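PDB 6MNZ: 3,4-dihydroxy-2-butanone 4-phosphate synthase from Acinetobacter baumannii, which probably catalyses the conversion of D-ribulose 5-phosphate to formate and 3,4-dihydroxy-2-butanone 4-phosphate, a step in riboflavin biosynthesis. Local coordinates for residues A[28-33]-A[172-177]; A[19-24]-A[190-195]; A[57-62]-A[146-151]. One frame throughout, in Å; residues are numbered along the deposited sequence.

Contact 1. Residues A[28-33]-A[172-177]; sequences ENEGDL and MARRAD. With SO4 (sulfate ion), chain E.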
ATOM      1  N   GLU A  28      -3.517  11.088 -18.090  1.00 28.53           N
ATOM      2  CA  GLU A  28      -3.141  10.519 -19.377  1.00 29.47           C
ATOM      3  C   GLU A  28      -3.285  11.521 -20.502  1.00 28.73           C
ATOM      4  O   GLU A  28      -2.466  11.536 -21.422  1.00 41.15           O
ATOM      5  CB  GLU A  28      -4.004   9.292 -19.714  1.00 35.96           C
ATOM      6  CG  GLU A  28      -3.774   8.059 -18.854  1.00 31.13           C
ATOM      7  CD  GLU A  28      -4.635   6.887 -19.299  1.00 42.46           C
ATOM      8  OE1 GLU A  28      -4.463   5.774 -18.759  1.00 59.12           O
ATOM      9  OE2 GLU A  28      -5.504   7.085 -20.175  1.00 41.06           O
ATOM     10  N   ASN A  29      -4.304  12.378 -20.433  1.00 40.45           N
ATOM     11  CA  ASN A  29      -4.496  13.446 -21.407  1.00 41.25           C
ATOM     12  C   ASN A  29      -4.800  12.861 -22.786  1.00 36.76           C
ATOM     13  O   ASN A  29      -4.210  13.251 -23.794  1.00 31.05           O
ATOM     14  CB  ASN A  29      -3.269  14.358 -21.448  1.00 37.47           C
ATOM     15  CG  ASN A  29      -3.542  15.667 -22.145  1.00 27.34           C
ATOM     16  OD1 ASN A  29      -4.684  16.117 -22.218  1.00 28.20           O
ATOM     17  ND2 ASN A  29      -2.513  16.223 -22.767  1.00 26.56           N
ATOM     18  N   GLU A  30      -5.766  11.949 -22.824  1.00 32.33           N
ATOM     19  CA  GLU A  30      -6.143  11.255 -24.043  1.00 30.04           C
ATOM     20  C   GLU A  30      -7.657  11.275 -24.186  1.00 29.55           C
ATOM     21  O   GLU A  30      -8.393  11.272 -23.197  1.00 36.26           O
ATOM     22  CB  GLU A  30      -5.626   9.810 -24.043  1.00 54.97           C
ATOM     23  CG  GLU A  30      -4.108   9.699 -24.114  1.00 41.34           C
ATOM     24  CD  GLU A  30      -3.620   8.261 -24.096  1.00 35.94           C
ATOM     25  OE1 GLU A  30      -4.418   7.358 -23.766  1.00 43.81           O
ATOM     26  OE2 GLU A  30      -2.411   8.044 -24.324  1.00 36.97           O
ATOM     27  N   GLY A  31      -8.109  11.096 -25.425  1.00 29.77           N
ATOM     28  CA  GLY A  31      -9.517  10.916 -25.728  1.00 27.98           C
ATOM     29  C   GLY A  31      -9.782   9.495 -26.198  1.00 26.89           C
ATOM     30  O   GLY A  31      -8.992   8.925 -26.953  1.00 33.81           O
ATOM     31  N   ASP A  32     -10.823   8.896 -25.631  1.00 20.23           N
ATOM     32  CA  ASP A  32     -11.278   7.568 -26.015  1.00 29.16           C
ATOM     33  C   ASP A  32     -12.685   7.674 -26.579  1.00 29.79           C
ATOM     34  O   ASP A  32     -13.591   8.168 -25.897  1.00 36.09           O
ATOM     35  CB  ASP A  32     -11.265   6.609 -24.824  1.00 31.55           C
ATOM     36  CG  ASP A  32      -9.867   6.285 -24.350  1.00 23.47           C
ATOM     37  OD1 ASP A  32      -8.978   7.151 -24.477  1.00 33.14           O
ATOM     38  OD2 ASP A  32      -9.701   5.236 -23.695  1.00 27.81           O
ATOM     39  N   LEU A  33     -12.898   7.086 -27.753  1.00 31.12           N
ATOM     40  CA  LEU A  33     -14.230   6.623 -28.112  1.00 29.65           C
ATOM     41  C   LEU A  33     -14.736   5.646 -27.059  1.00 29.39           C
ATOM     42  O   LEU A  33     -13.954   4.921 -26.440  1.00 31.32           O
ATOM     43  CB  LEU A  33     -14.215   5.951 -29.484  1.00 40.23           C
ATOM     44  CG  LEU A  33     -13.790   6.797 -30.684  1.00 44.95           C
ATOM     45  CD1 LEU A  33     -13.599   5.899 -31.901  1.00 25.19           C
ATOM     46  CD2 LEU A  33     -14.805   7.891 -30.976  1.00 48.56           C
ATOM     47  N   MET A 172      -0.691  11.363 -29.833  1.00 31.25           N
ATOM     48  CA  MET A 172      -1.969  11.247 -29.145  1.00 35.60           C
ATOM     49  C   MET A 172      -2.778  12.526 -29.318  1.00 37.33           C
ATOM     50  O   MET A 172      -2.259  13.632 -29.133  1.00 31.03           O
ATOM     51  CB  MET A 172      -1.751  10.957 -27.661  1.00 37.30           C
ATOM     52  CG  MET A 172      -1.024   9.652 -27.376  1.00 29.06           C
ATOM     53  SD  MET A 172      -1.725   8.227 -28.232  1.00 28.09           S
ATOM     54  CE  MET A 172      -3.452   8.361 -27.788  1.00 26.84           C
ATOM     55  N   ALA A 173      -4.012  12.378 -29.791  1.00 35.04           N
ATOM     56  CA  ALA A 173      -4.925  13.507 -29.895  1.00 35.44           C
ATOM     57  C   ALA A 173      -5.174  14.124 -28.525  1.00 36.15           C
ATOM     58  O   ALA A 173      -5.596  13.435 -27.591  1.00 33.24           O
ATOM     59  CB  ALA A 173      -6.243  13.053 -30.522  1.00 45.75           C
ATOM     60  N   ARG A 174      -4.903  15.421 -28.406  1.00 37.45           N
ATOM     61  CA  ARG A 174      -5.221  16.186 -27.213  1.00 37.20           C
ATOM     62  C   ARG A 174      -6.541  16.930 -27.399  1.00 47.14           C
ATOM     63  O   ARG A 174      -7.197  16.834 -28.439  1.00 48.72           O
ATOM     64  CB  ARG A 174      -4.086  17.161 -26.889  1.00 38.86           C
ATOM     65  CG  ARG A 174      -2.701  16.547 -26.991  1.00 43.31           C
ATOM     66  CD  ARG A 174      -2.606  15.248 -26.206  1.00 40.27           C
ATOM     67  NE  ARG A 174      -1.232  14.770 -26.112  1.00 39.15           N
ATOM     68  CZ  ARG A 174      -0.853  13.709 -25.406  1.00 29.38           C
ATOM     69  NH1 ARG A 174      -1.748  12.998 -24.735  1.00 30.45           N
ATOM     70  NH2 ARG A 174       0.432  13.399 -25.315  1.00 33.45           N
ATOM     71  N   ARG A 175      -6.940  17.666 -26.356  1.00 47.31           N
ATOM     72  CA  ARG A 175      -8.253  18.308 -26.339  1.00 54.88           C
ATOM     73  C   ARG A 175      -8.533  19.032 -27.650  1.00 48.13           C
ATOM     74  O   ARG A 175      -9.565  18.804 -28.291  1.00 45.74           O
ATOM     75  CB  ARG A 175      -8.337  19.281 -25.159  1.00 57.94           C
ATOM     76  CG  ARG A 175      -9.678  19.994 -25.017  1.00 69.73           C
ATOM     77  CD  ARG A 175      -9.551  21.273 -24.195  1.00 76.14           C
ATOM     78  NE  ARG A 175      -8.731  22.283 -24.862  1.00 89.92           N
ATOM     79  CZ  ARG A 175      -8.435  23.470 -24.342  1.00 84.24           C
ATOM     80  NH1 ARG A 175      -8.927  23.825 -23.161  1.00 78.18           N
ATOM     81  NH2 ARG A 175      -7.642  24.306 -25.000  1.00 76.32           N
ATOM     82  N   ALA A 176      -7.593  19.871 -28.091  1.00 43.94           N
ATOM     83  CA  ALA A 176      -7.751  20.572 -29.361  1.00 42.35           C
ATOM     84  C   ALA A 176      -8.101  19.604 -30.484  1.00 47.00           C
ATOM     85  O   ALA A 176      -9.127  19.756 -31.156  1.00 49.70           O
ATOM     86  CB  ALA A 176      -6.471  21.340 -29.691  1.00 38.65           C
ATOM     87  N   ASP A 177      -7.275  18.573 -30.674  1.00 49.06           N
ATOM     88  CA  ASP A 177      -7.506  17.632 -31.765  1.00 45.77           C
ATOM     89  C   ASP A 177      -8.730  16.762 -31.511  1.00 51.49           C
ATOM     90  O   ASP A 177      -9.432  16.393 -32.459  1.00 46.00           O
ATOM     91  CB  ASP A 177      -6.270  16.758 -31.969  1.00 42.62           C
ATOM     92  CG  ASP A 177      -4.985  17.563 -31.998  1.00 49.91           C
ATOM     93  OD1 ASP A 177      -4.652  18.111 -33.070  1.00 51.48           O
ATOM     94  OD2 ASP A 177      -4.366  17.734 -30.927  1.00 47.42           O
TER
HETATM   95  S   SO4 E 403       2.752  14.536 -27.848  1.00 81.12           S
HETATM   96  O1  SO4 E 403       1.876  13.396 -28.101  1.00 54.79           O
HETATM   97  O2  SO4 E 403       1.944  15.706 -27.512  1.00 63.43           O
HETATM   98  O3  SO4 E 403       3.639  14.220 -26.733  1.00 69.43           O
HETATM   99  O4  SO4 E 403       3.546  14.817 -29.041  1.00 72.47           O
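Arg174 lays its guanidinium under the ND2 end of the Asn29 amide. The two flat groups are almost parallel, with their planes 7° apart. Asn29 ND2 lies over one guanidinium face, and its nearest atom in Arg174 is CD at 3.6 Å. Met172 CB lies against the opposite face, offset toward the rim. At the edge of the group, NH1 of Arg174 donates to the backbone O of Asn29 at 2.6 Å. The acceptor is close to the guanidinium plane. The donor sits 42° above the carbonyl plane of Asn29, so the bond does not follow a lone pair. The Arg174 chain reaches this position by bending at chi2 (-51°). Its NH2 turns to a sulfate, where the hydrogen bond to O1 is weak at 3.1 Å. This ion probably came from the crystallisation liquor.

Residues 28-30 belong to the acidic loop between strands 19-22 and 31-36, a hallmark of DHBP synthases. Glu28 is predicted to bind both divalent metals and the substrate, and Asp32 the substrate. The contact brings this loop against the N-terminal end of helix 175-184, where Arg174 is the N-cap residue. The backbone N of Arg174 makes a weak hydrogen bond to Asp177 OD2 in the first turn.

Glu30 extends beyond CG and meets Met172, whose chain folds back at chi2 and chi3. Met172 CE comes 3.6 Å from Glu30 OE2. Both side chains also touch Glu164, which is predicted to be essential for catalysis. Glu30 OE2 stays 5.0 Å from Arg174 NH1, too far for a salt bridge, although the opposite charges probably attract. The backbone of Glu30 is fixed by other partners: its N bonds to Asp23 OD1, and its O accepts from His143 NE2.

Contact 2. Residues A[19-24]-A[190-195]; sequences VILMDD and GTIADL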
ATOM      1  N   VAL A  19     -19.155   8.081 -27.805  1.00 20.07           N
ATOM      2  CA  VAL A  19     -18.872   9.364 -27.178  1.00 25.39           C
ATOM      3  C   VAL A  19     -17.393   9.390 -26.831  1.00 25.60           C
ATOM      4  O   VAL A  19     -16.776   8.345 -26.612  1.00 36.43           O
ATOM      5  CB  VAL A  19     -19.742   9.606 -25.921  1.00 46.96           C
ATOM      6  CG1 VAL A  19     -21.220   9.659 -26.291  1.00 41.07           C
ATOM      7  CG2 VAL A  19     -19.485   8.529 -24.878  1.00 49.84           C
ATOM      8  N   ILE A  20     -16.796  10.572 -26.925  1.00 27.00           N
ATOM      9  CA  ILE A  20     -15.388  10.756 -26.593  1.00 26.58           C
ATOM     10  C   ILE A  20     -15.287  11.207 -25.145  1.00 26.57           C
ATOM     11  O   ILE A  20     -16.042  12.078 -24.699  1.00 37.21           O
ATOM     12  CB  ILE A  20     -14.728  11.775 -27.536  1.00 30.06           C
ATOM     13  CG1 ILE A  20     -14.760  11.267 -28.976  1.00 35.21           C
ATOM     14  CG2 ILE A  20     -13.293  12.041 -27.107  1.00 40.22           C
ATOM     15  CD1 ILE A  20     -14.414  12.319 -30.001  1.00 52.33           C
ATOM     16  N   LEU A  21     -14.399  10.565 -24.391  1.00 31.47           N
ATOM     17  CA  LEU A  21     -14.175  10.885 -22.987  1.00 34.54           C
ATOM     18  C   LEU A  21     -12.701  11.209 -22.794  1.00 36.49           C
ATOM     19  O   LEU A  21     -11.835  10.377 -23.083  1.00 37.11           O
ATOM     20  CB  LEU A  21     -14.594   9.727 -22.079  1.00 41.24           C
ATOM     21  CG  LEU A  21     -15.993   9.826 -21.464  1.00 36.04           C
ATOM     22  CD1 LEU A  21     -16.345   8.537 -20.736  1.00 54.24           C
ATOM     23  CD2 LEU A  21     -16.099  11.015 -20.518  1.00 44.28           C
ATOM     24  N   MET A  22     -12.427  12.385 -22.241  1.00 28.30           N
ATOM     25  CA  MET A  22     -11.077  12.777 -21.871  1.00 27.24           C
ATOM     26  C   MET A  22     -10.895  12.611 -20.370  1.00 34.69           C
ATOM     27  O   MET A  22     -11.783  12.954 -19.584  1.00 44.18           O
ATOM     28  CB  MET A  22     -10.799  14.227 -22.266  1.00 37.84           C
ATOM     29  CG  MET A  22     -10.890  14.491 -23.754  1.00 48.89           C
ATOM     30  SD  MET A  22     -10.491  16.200 -24.179  1.00 52.66           S
ATOM     31  CE  MET A  22     -12.104  16.963 -24.058  1.00 37.86           C
ATOM     32  N   ASP A  23      -9.705  12.171 -19.976  1.00 38.27           N
ATOM     33  CA  ASP A  23      -9.303  12.224 -18.583  1.00 29.02           C
ATOM     34  C   ASP A  23      -8.552  13.524 -18.311  1.00 31.32           C
ATOM     35  O   ASP A  23      -8.393  14.377 -19.186  1.00 39.25           O
ATOM     36  CB  ASP A  23      -8.448  11.009 -18.234  1.00 32.71           C
ATOM     37  CG  ASP A  23      -7.076  11.061 -18.875  1.00 31.29           C
ATOM     38  OD1 ASP A  23      -6.951  11.689 -19.951  1.00 26.38           O
ATOM     39  OD2 ASP A  23      -6.099  10.721 -18.176  1.00 27.52           O
ATOM     40  N   ASP A  24      -8.162  13.716 -17.054  1.00 34.44           N
ATOM     41  CA  ASP A  24      -7.515  14.955 -16.648  1.00 32.18           C
ATOM     42  C   ASP A  24      -6.298  15.228 -17.520  1.00 31.77           C
ATOM     43  O   ASP A  24      -5.551  14.314 -17.880  1.00 37.18           O
ATOM     44  CB  ASP A  24      -7.109  14.882 -15.175  1.00 36.02           C
ATOM     45  CG  ASP A  24      -8.272  15.145 -14.240  1.00 29.51           C
ATOM     46  OD1 ASP A  24      -9.430  15.040 -14.692  1.00 30.17           O
ATOM     47  OD2 ASP A  24      -8.032  15.496 -13.069  1.00 32.90           O
ATOM     48  N   GLY A 190     -16.571  14.567 -23.746  1.00 39.70           N
ATOM     49  CA  GLY A 190     -16.807  14.662 -22.318  1.00 35.25           C
ATOM     50  C   GLY A 190     -15.521  14.590 -21.526  1.00 28.75           C
ATOM     51  O   GLY A 190     -14.565  13.910 -21.911  1.00 34.81           O
ATOM     52  N   THR A 191     -15.599  15.128 -20.312  1.00 43.60           N
ATOM     53  CA  THR A 191     -14.522  15.070 -19.332  1.00 43.25           C
ATOM     54  C   THR A 191     -14.888  14.085 -18.232  1.00 41.19           C
ATOM     55  O   THR A 191     -15.989  14.153 -17.677  1.00 44.92           O
ATOM     56  CB  THR A 191     -14.261  16.453 -18.733  1.00 42.95           C
ATOM     57  OG1 THR A 191     -13.981  17.388 -19.782  1.00 59.26           O
ATOM     58  CG2 THR A 191     -13.087  16.405 -17.771  1.00 55.37           C
ATOM     59  N   ILE A 192     -13.945  13.209 -17.875  1.00 47.61           N
ATOM     60  CA  ILE A 192     -14.187  12.284 -16.772  1.00 45.37           C
ATOM     61  C   ILE A 192     -14.427  13.052 -15.478  1.00 37.11           C
ATOM     62  O   ILE A 192     -15.324  12.709 -14.697  1.00 40.07           O
ATOM     63  CB  ILE A 192     -13.009  11.301 -16.625  1.00 41.58           C
ATOM     64  CG1 ILE A 192     -12.923  10.372 -17.836  1.00 40.94           C
ATOM     65  CG2 ILE A 192     -13.151  10.479 -15.347  1.00 40.89           C
ATOM     66  CD1 ILE A 192     -11.669   9.517 -17.863  1.00 36.41           C
ATOM     67  N   ALA A 193     -13.720  14.170 -15.291  1.00 35.87           N
ATOM     68  CA  ALA A 193     -14.001  15.038 -14.152  1.00 35.24           C
ATOM     69  C   ALA A 193     -15.430  15.567 -14.197  1.00 45.86           C
ATOM     70  O   ALA A 193     -16.102  15.647 -13.162  1.00 39.10           O
ATOM     71  CB  ALA A 193     -13.004  16.196 -14.110  1.00 32.11           C
ATOM     72  N   ASP A 194     -15.917  15.923 -15.388  1.00 47.08           N
ATOM     73  CA  ASP A 194     -17.311  16.332 -15.514  1.00 41.25           C
ATOM     74  C   ASP A 194     -18.259  15.200 -15.142  1.00 39.48           C
ATOM     75  O   ASP A 194     -19.374  15.453 -14.673  1.00 46.46           O
ATOM     76  CB  ASP A 194     -17.596  16.811 -16.939  1.00 48.82           C
ATOM     77  CG  ASP A 194     -17.104  18.224 -17.188  1.00 66.91           C
ATOM     78  OD1 ASP A 194     -16.141  18.646 -16.514  1.00 66.44           O
ATOM     79  OD2 ASP A 194     -17.640  18.890 -18.099  1.00 64.27           O
ATOM     80  N   LEU A 195     -17.839  13.950 -15.342  1.00 41.04           N
ATOM     81  CA  LEU A 195     -18.635  12.816 -14.887  1.00 34.87           C
ATOM     82  C   LEU A 195     -18.505  12.604 -13.384  1.00 32.76           C
ATOM     83  O   LEU A 195     -19.479  12.218 -12.726  1.00 31.67           O
ATOM     84  CB  LEU A 195     -18.224  11.551 -15.640  1.00 31.55           C
ATOM     85  CG  LEU A 195     -19.131  10.336 -15.431  1.00 42.02           C
ATOM     86  CD1 LEU A 195     -20.538  10.610 -15.948  1.00 36.69           C
ATOM     87  CD2 LEU A 195     -18.539   9.107 -16.108  1.00 38.94           C
TER
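The flat carboxylate of Asp24 sets OD1 3.8 Å from the methyl CB of Ala193, while its OD2 accepts a hydrogen bond from Ser321 N. It stands just past a parallel beta pair, strands 19-22 and 188-191, at the edge of the mixed sheet of the synthase domain. Strand 188-191 is the outermost strand on this side within the chain. The carboxylate of Asp23 faces away from this pair and accepts from the backbone N atoms of Glu28 and Glu30 in the acidic loop. Asp23 touches Ile192 through CB instead, 3.6 Å from Ile192 CD1. Its chi1 of 71° puts CG between the backbone N and the carbonyl carbon.

In the beta pair, Gly190 N makes only a weak hydrogen bond to Ile20 O. Gly190 O takes the N-H of Met22 in a nearly straight bond of 2.6 Å. Leu21 lies on one face of the sheet, and Met22 and Thr191 lie on the other. Leu21 CD2 lies 3.6 Å from Gly190 O and 4.2 Å from Ile192 CG1.

The pairing runs on past the strand into the first residue of helix 192-202. Ile192 N donates to Met22 O at 2.8 Å, and Ile192 CG1 rests 3.3 Å from the same oxygen.

Contact 3. Residues A[57-62]-A[146-151]; sequences CLTLSR and AGCDLA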
ATOM      1  N   CYS A  57     -10.618  -1.891 -26.168  1.00 39.63           N
ATOM      2  CA  CYS A  57     -10.688  -2.531 -24.864  1.00 32.57           C
ATOM      3  C   CYS A  57     -12.139  -2.572 -24.407  1.00 34.71           C
ATOM      4  O   CYS A  57     -13.018  -1.979 -25.038  1.00 32.30           O
ATOM      5  CB  CYS A  57      -9.817  -1.796 -23.840  1.00 27.11           C
ATOM      6  SG  CYS A  57      -8.044  -1.884 -24.197  1.00 24.36           S
ATOM      7  N   LEU A  58     -12.407  -3.459 -23.448  1.00 42.83           N
ATOM      8  CA  LEU A  58     -13.765  -3.759 -22.993  1.00 34.61           C
ATOM      9  C   LEU A  58     -13.797  -3.607 -21.474  1.00 35.57           C
ATOM     10  O   LEU A  58     -13.257  -4.447 -20.751  1.00 38.87           O
ATOM     11  CB  LEU A  58     -14.197  -5.160 -23.413  1.00 30.14           C
ATOM     12  CG  LEU A  58     -15.461  -5.657 -22.708  1.00 35.11           C
ATOM     13  CD1 LEU A  58     -16.612  -4.697 -22.935  1.00 35.37           C
ATOM     14  CD2 LEU A  58     -15.827  -7.071 -23.133  1.00 36.42           C
ATOM     15  N   THR A  59     -14.303  -2.475 -20.999  1.00 31.36           N
ATOM     16  CA  THR A  59     -14.353  -2.225 -19.566  1.00 34.08           C
ATOM     17  C   THR A  59     -15.416  -3.103 -18.913  1.00 29.83           C
ATOM     18  O   THR A  59     -16.510  -3.273 -19.460  1.00 29.04           O
ATOM     19  CB  THR A  59     -14.643  -0.748 -19.310  1.00 31.40           C
ATOM     20  OG1 THR A  59     -15.956  -0.426 -19.788  1.00 38.87           O
ATOM     21  CG2 THR A  59     -13.618   0.123 -20.031  1.00 25.43           C
ATOM     22  N   LEU A  60     -15.017  -3.821 -17.861  1.00 29.50           N
ATOM     23  CA  LEU A  60     -15.911  -4.681 -17.100  1.00 33.84           C
ATOM     24  C   LEU A  60     -15.889  -4.272 -15.634  1.00 34.13           C
ATOM     25  O   LEU A  60     -14.833  -3.944 -15.082  1.00 31.69           O
ATOM     26  CB  LEU A  60     -15.523  -6.167 -17.196  1.00 30.60           C
ATOM     27  CG  LEU A  60     -15.910  -6.947 -18.451  1.00 29.36           C
ATOM     28  CD1 LEU A  60     -15.210  -6.344 -19.615  1.00 30.06           C
ATOM     29  CD2 LEU A  60     -15.546  -8.435 -18.357  1.00 28.38           C
ATOM     30  N   SER A  61     -16.978  -4.611 -14.953  1.00 30.44           N
ATOM     31  CA  SER A  61     -17.012  -4.567 -13.502  1.00 34.15           C
ATOM     32  C   SER A  61     -16.307  -5.781 -12.905  1.00 38.31           C
ATOM     33  O   SER A  61     -16.186  -6.838 -13.530  1.00 47.51           O
ATOM     34  CB  SER A  61     -18.455  -4.505 -13.006  1.00 32.03           C
ATOM     35  OG  SER A  61     -19.120  -5.735 -13.235  1.00 27.30           O
ATOM     36  N   ARG A  62     -15.918  -5.640 -11.635  1.00 37.12           N
ATOM     37  CA  ARG A  62     -15.324  -6.755 -10.906  1.00 30.55           C
ATOM     38  C   ARG A  62     -16.316  -7.897 -10.731  1.00 31.36           C
ATOM     39  O   ARG A  62     -15.961  -9.069 -10.902  1.00 36.00           O
ATOM     40  CB  ARG A  62     -14.819  -6.274  -9.547  1.00 29.37           C
ATOM     41  CG  ARG A  62     -13.615  -5.357  -9.637  1.00 52.80           C
ATOM     42  CD  ARG A  62     -13.118  -4.937  -8.262  1.00 46.57           C
ATOM     43  NE  ARG A  62     -12.781  -6.083  -7.423  1.00 52.38           N
ATOM     44  CZ  ARG A  62     -12.034  -6.015  -6.325  1.00 69.55           C
ATOM     45  NH1 ARG A  62     -11.433  -4.878  -5.994  1.00 55.09           N
ATOM     46  NH2 ARG A  62     -11.801  -7.112  -5.615  1.00 75.36           N
ATOM     47  N   ALA A 146     -14.606   5.113 -16.209  1.00 33.73           N
ATOM     48  CA  ALA A 146     -15.522   6.060 -16.832  1.00 32.85           C
ATOM     49  C   ALA A 146     -16.421   5.366 -17.845  1.00 31.97           C
ATOM     50  O   ALA A 146     -17.627   5.633 -17.900  1.00 36.54           O
ATOM     51  CB  ALA A 146     -14.737   7.191 -17.494  1.00 33.97           C
ATOM     52  N   GLY A 147     -15.865   4.430 -18.614  1.00 35.93           N
ATOM     53  CA  GLY A 147     -16.684   3.672 -19.543  1.00 32.98           C
ATOM     54  C   GLY A 147     -17.771   2.876 -18.848  1.00 38.34           C
ATOM     55  O   GLY A 147     -18.928   2.884 -19.274  1.00 31.68           O
ATOM     56  N   CYS A 148     -17.432   2.239 -17.726  1.00 34.79           N
ATOM     57  CA  CYS A 148     -18.418   1.459 -16.988  1.00 36.23           C
ATOM     58  C   CYS A 148     -19.496   2.361 -16.401  1.00 27.87           C
ATOM     59  O   CYS A 148     -20.694   2.116 -16.582  1.00 29.87           O
ATOM     60  CB  CYS A 148     -17.729   0.653 -15.886  1.00 41.66           C
ATOM     61  SG  CYS A 148     -16.692  -0.697 -16.489  1.00 38.45           S
ATOM     62  N   ASP A 149     -19.090   3.359 -15.612  1.00 33.58           N
ATOM     63  CA  ASP A 149     -20.065   4.209 -14.940  1.00 37.18           C
ATOM     64  C   ASP A 149     -20.964   4.924 -15.939  1.00 39.07           C
ATOM     65  O   ASP A 149     -22.182   4.995 -15.736  1.00 37.89           O
ATOM     66  CB  ASP A 149     -19.351   5.225 -14.051  1.00 33.84           C
ATOM     67  CG  ASP A 149     -18.668   4.581 -12.863  1.00 37.88           C
ATOM     68  OD1 ASP A 149     -19.071   3.463 -12.477  1.00 39.22           O
ATOM     69  OD2 ASP A 149     -17.720   5.185 -12.324  1.00 34.97           O
ATOM     70  N   LEU A 150     -20.417   5.298 -17.097  1.00 33.00           N
ATOM     71  CA  LEU A 150     -21.235   5.914 -18.136  1.00 26.53           C
ATOM     72  C   LEU A 150     -22.283   4.937 -18.652  1.00 33.15           C
ATOM     73  O   LEU A 150     -23.473   5.269 -18.730  1.00 36.92           O
ATOM     74  CB  LEU A 150     -20.345   6.404 -19.277  1.00 35.30           C
ATOM     75  CG  LEU A 150     -20.901   7.570 -20.095  1.00 39.81           C
ATOM     76  CD1 LEU A 150     -21.005   8.827 -19.243  1.00 35.12           C
ATOM     77  CD2 LEU A 150     -20.036   7.820 -21.321  1.00 41.71           C
ATOM     78  N   ALA A 151     -21.866   3.714 -18.981  1.00 37.39           N
ATOM     79  CA  ALA A 151     -22.821   2.709 -19.433  1.00 37.27           C
ATOM     80  C   ALA A 151     -23.851   2.409 -18.353  1.00 37.78           C
ATOM     81  O   ALA A 151     -25.025   2.163 -18.652  1.00 36.43           O
ATOM     82  CB  ALA A 151     -22.087   1.434 -19.841  1.00 34.66           C
TER
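Helix 143-153 starts at the predicted metal and substrate site, with His143 and Thr144 at its beginning, and this contact seats its next turn on strand 57-60. The touching pair is Thr59 and Cys148, both of which point their CB toward the other segment. Cys148 SG approaches Thr59 at 3.4 Å from OG1 and 3.5 Å from CB. Its chi1 of -70° turns the sulfur away from its own carbonyl carbon and onto Thr59. Cys148 SG also lies along the strand backbone, 3.8 Å from Leu60 C.

This is helix-on-sheet packing in the alpha/beta fold of the synthase domain. The strand and helix axes come within 7.6 Å of each other at 63°. Gly147 brings its backbone close to the threonine, with its carbonyl C 3.9 Å from Thr59 OG1. Thr59 OG1 has its hydrogen bond with Ser160 OG on the neighbouring strand 160-164; its approach to the sulfur is packing. Leu60 points its CB away from the helix, and its side chain touches Pro129. Just beyond the strand, Ser61 is the N-cap of the next helix, and its OG accepts from Arg64 N.

In the fold
All three contacts reach the same mixed sheet of the synthase domain. Contacts 1 and 2 have centres about 10 Å apart and meet directly. Glu28 N bonds to Asp23 OD2 at 2.6 Å, which ties the acidic loop to the end of strand 19-22. Contacts 2 and 3, about 13 Å apart between centres, share apolar packing. Ile192 CG1 lies 3.7 Å from Ala146 CB, and Val19 CG2 is 3.7 Å from Leu150 CD2. Contacts 1 and 3 do not touch, with nearest atoms about 7 Å apart. His143, a predicted metal ligand at the start of the helix that carries 146-151, touches Glu28 and Asp32 of contact 1 and Asp23 of contact 2.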